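Local coordinates for protein CT398 (Chlamydia trachomatis, PDB 4ILO) that is of unknown function but, with its long coiled-coil hairpin and a zinc ribbon, may bind DNA or RNA, at residues 46-51 with 129-134. Sequence-based numbering, arbitrary orientation.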
ATOM      1  N   ARG A  46       1.179  13.322   0.108  1.00 25.80           N
ATOM      2  CA  ARG A  46       2.276  13.991  -0.587  1.00 24.17           C
ATOM      3  C   ARG A  46       1.869  14.381  -1.991  1.00 25.31           C
ATOM      4  O   ARG A  46       2.258  15.454  -2.482  1.00 30.22           O
ATOM      5  CB  ARG A  46       3.511  13.079  -0.621  1.00 21.59           C
ATOM      6  CG  ARG A  46       4.337  13.117   0.662  1.00 28.51           C
ATOM      7  CD  ARG A  46       5.274  11.879   0.800  1.00 44.47           C
ATOM      8  NE  ARG A  46       5.710  11.668   2.189  1.00 48.49           N
ATOM      9  CZ  ARG A  46       6.116  10.497   2.699  1.00 49.62           C
ATOM     10  NH1 ARG A  46       6.163   9.395   1.946  1.00 44.78           N
ATOM     11  NH2 ARG A  46       6.494  10.426   3.978  1.00 53.04           N
ATOM     12  N   ARG A  47       1.077  13.526  -2.659  1.00 17.21           N
ATOM     13  CA  ARG A  47       0.636  13.841  -4.014  1.00 22.38           C
ATOM     14  C   ARG A  47      -0.242  15.084  -4.009  1.00 28.89           C
ATOM     15  O   ARG A  47      -0.132  15.937  -4.899  1.00 23.02           O
ATOM     16  CB  ARG A  47      -0.129  12.673  -4.631  1.00 28.29           C
ATOM     17  N   LYS A  48      -1.147  15.186  -3.028  1.00 16.35           N
ATOM     18  CA  LYS A  48      -1.976  16.371  -2.929  1.00 20.34           C
ATOM     19  C   LYS A  48      -1.106  17.599  -2.710  1.00 23.13           C
ATOM     20  O   LYS A  48      -1.333  18.644  -3.341  1.00 21.26           O
ATOM     21  CB  LYS A  48      -3.024  16.214  -1.823  1.00 23.19           C
ATOM     22  CG  LYS A  48      -4.166  15.257  -2.179  1.00 27.70           C
ATOM     23  CD  LYS A  48      -5.242  15.199  -1.079  1.00 33.74           C
ATOM     24  CE  LYS A  48      -6.149  13.974  -1.267  1.00 37.74           C
ATOM     25  NZ  LYS A  48      -7.275  13.967  -0.300  1.00 42.24           N
ATOM     26  N   VAL A  49      -0.092  17.487  -1.836  1.00 16.65           N
ATOM     27  CA  VAL A  49       0.793  18.628  -1.591  1.00 25.13           C
ATOM     28  C   VAL A  49       1.502  19.043  -2.881  1.00 27.14           C
ATOM     29  O   VAL A  49       1.527  20.237  -3.229  1.00 20.73           O
ATOM     30  CB  VAL A  49       1.762  18.343  -0.425  1.00 22.35           C
ATOM     31  CG1 VAL A  49       2.820  19.421  -0.339  1.00 19.29           C
ATOM     32  CG2 VAL A  49       0.993  18.291   0.892  1.00 20.06           C
ATOM     33  N   GLU A  50       1.985  18.060  -3.663  1.00 20.77           N
ATOM     34  CA  GLU A  50       2.679  18.331  -4.926  1.00 18.57           C
ATOM     35  C   GLU A  50       1.764  19.010  -5.934  1.00 22.11           C
ATOM     36  O   GLU A  50       2.152  19.994  -6.572  1.00 21.81           O
ATOM     37  CB  GLU A  50       3.233  17.043  -5.533  1.00 17.74           C
ATOM     38  N   GLU A  51       0.543  18.492  -6.109  1.00 20.54           N
ATOM     39  CA  GLU A  51      -0.374  19.117  -7.053  1.00 26.37           C
ATOM     40  C   GLU A  51      -0.678  20.548  -6.631  1.00 23.19           C
ATOM     41  O   GLU A  51      -0.792  21.438  -7.476  1.00 23.69           O
ATOM     42  CB  GLU A  51      -1.663  18.302  -7.188  1.00 32.14           C
ATOM     43  CG  GLU A  51      -1.405  16.850  -7.633  1.00 47.25           C
ATOM     44  CD  GLU A  51      -2.640  15.958  -7.577  1.00 57.63           C
ATOM     45  OE1 GLU A  51      -3.628  16.317  -6.891  1.00 58.53           O
ATOM     46  OE2 GLU A  51      -2.610  14.887  -8.227  1.00 66.95           O
ATOM     47  N   ILE A 129      -1.429  24.746   3.319  1.00 12.51           N
ATOM     48  CA  ILE A 129      -0.942  24.760   4.702  1.00 14.61           C
ATOM     49  C   ILE A 129      -1.586  23.621   5.462  1.00 13.11           C
ATOM     50  O   ILE A 129      -0.944  22.889   6.222  1.00 13.52           O
ATOM     51  CB  ILE A 129      -1.295  26.112   5.348  1.00 18.98           C
ATOM     52  CG1 ILE A 129      -0.380  27.217   4.811  1.00 13.96           C
ATOM     53  CG2 ILE A 129      -1.186  26.031   6.858  1.00 25.48           C
ATOM     54  CD1 ILE A 129      -0.840  28.601   5.205  1.00 12.11           C
ATOM     55  N   SER A 130      -2.889  23.469   5.260  1.00 16.55           N
ATOM     56  CA  SER A 130      -3.634  22.406   5.904  1.00 18.13           C
ATOM     57  C   SER A 130      -3.140  21.028   5.457  1.00 19.27           C
ATOM     58  O   SER A 130      -3.127  20.065   6.255  1.00 17.29           O
ATOM     59  CB  SER A 130      -5.098  22.603   5.541  1.00 15.53           C
ATOM     60  OG  SER A 130      -5.901  21.711   6.250  1.00 20.23           O
ATOM     61  N   LEU A 131      -2.758  20.890   4.181  1.00 18.25           N
ATOM     62  CA  LEU A 131      -2.285  19.568   3.720  1.00 22.45           C
ATOM     63  C   LEU A 131      -0.903  19.229   4.285  1.00 16.84           C
ATOM     64  O   LEU A 131      -0.608  18.062   4.587  1.00 26.39           O
ATOM     65  CB  LEU A 131      -2.251  19.509   2.185  1.00 18.93           C
ATOM     66  CG  LEU A 131      -3.558  19.453   1.399  1.00 20.86           C
ATOM     67  CD1 LEU A 131      -3.322  19.847  -0.058  1.00 19.77           C
ATOM     68  CD2 LEU A 131      -4.197  18.052   1.469  1.00 24.75           C
ATOM     69  N   LYS A 132      -0.028  20.221   4.409  1.00 24.37           N
ATOM     70  CA  LYS A 132       1.265  19.999   5.053  1.00 21.54           C
ATOM     71  C   LYS A 132       1.091  19.608   6.525  1.00 23.13           C
ATOM     72  O   LYS A 132       1.754  18.677   7.025  1.00 21.98           O
ATOM     73  CB  LYS A 132       2.093  21.273   4.913  1.00 24.74           C
ATOM     74  CG  LYS A 132       2.723  21.442   3.531  1.00 26.26           C
ATOM     75  CD  LYS A 132       3.500  22.762   3.420  1.00 31.70           C
ATOM     76  CE  LYS A 132       4.105  22.990   2.005  1.00 34.09           C
ATOM     77  NZ  LYS A 132       4.691  24.379   1.819  1.00 37.62           N
ATOM     78  N   GLU A 133       0.177  20.286   7.231  1.00 17.53           N
ATOM     79  CA  GLU A 133      -0.118  19.922   8.615  1.00 19.49           C
ATOM     80  C   GLU A 133      -0.576  18.482   8.697  1.00 18.21           C
ATOM     81  O   GLU A 133      -0.170  17.745   9.595  1.00 27.78           O
ATOM     82  CB  GLU A 133      -1.221  20.819   9.170  1.00 26.74           C
ATOM     83  CG  GLU A 133      -1.420  20.733  10.698  1.00 38.35           C
ATOM     84  CD  GLU A 133      -1.948  22.048  11.306  1.00 57.96           C
ATOM     85  OE1 GLU A 133      -1.455  22.465  12.391  1.00 60.14           O
ATOM     86  OE2 GLU A 133      -2.854  22.679  10.694  1.00 71.34           O
ATOM     87  N   SER A 134      -1.458  18.081   7.783  1.00 14.95           N
ATOM     88  CA  SER A 134      -2.015  16.736   7.802  1.00 19.63           C
ATOM     89  C   SER A 134      -0.941  15.692   7.481  1.00 26.73           C
ATOM     90  O   SER A 134      -0.894  14.620   8.105  1.00 26.36           O
ATOM     91  CB  SER A 134      -3.206  16.670   6.847  1.00 17.84           C
ATOM     92  OG  SER A 134      -3.468  15.359   6.452  1.00 31.97           O
TER
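V49 and L131 meet where the two helices of an antiparallel coiled-coil hairpin run side by side: their CA atoms, 6.2 Å apart, set the register between 46-51 and 129-134. The axes of these short pieces approach to 9.5 Å, and their N-to-C directions differ by 155°, as expected when helix 2-86 is followed by helix 90-171 running back along it. Within each segment the i to i+4 backbone bonds are intact, E50 N to R46 O and E133 N to I129 O among them; the hydrogen bonding stays inside each helix, and the two are joined by side-chain packing, partly against the partner's backbone.

The contact is small, 199 Å² summed over both sides, and apolar at its centre. L131 points at the opposite helix, and its CG stands anti to its own carbonyl carbon (chi1 -72°), which carries both methyls up to K48. There the leucine crosses the lysine at about a right angle: CD2 lies 3.9 Å from K48 CB and also packs against K48 CD, so the aliphatic stem of the lysine forms one wall while its extended chain carries the ammonium away from the partner helix. V49 supplies the neighbouring wall, sliding past L131 in the opposite direction.

At the margin, the CG of K132 comes within 4.4 Å of V49 CG1, and its NZ makes a weak, long ion pair with E53 further along the first helix. V49 also touches L128, and R46 forms a salt bridge with E139; these extend the same interface in both directions along the hairpin. The tightest approach between the segments is made by the other valine methyl, CG2, which rests 3.7 Å from L131 CB and 4.1 Å from the backbone N of K132.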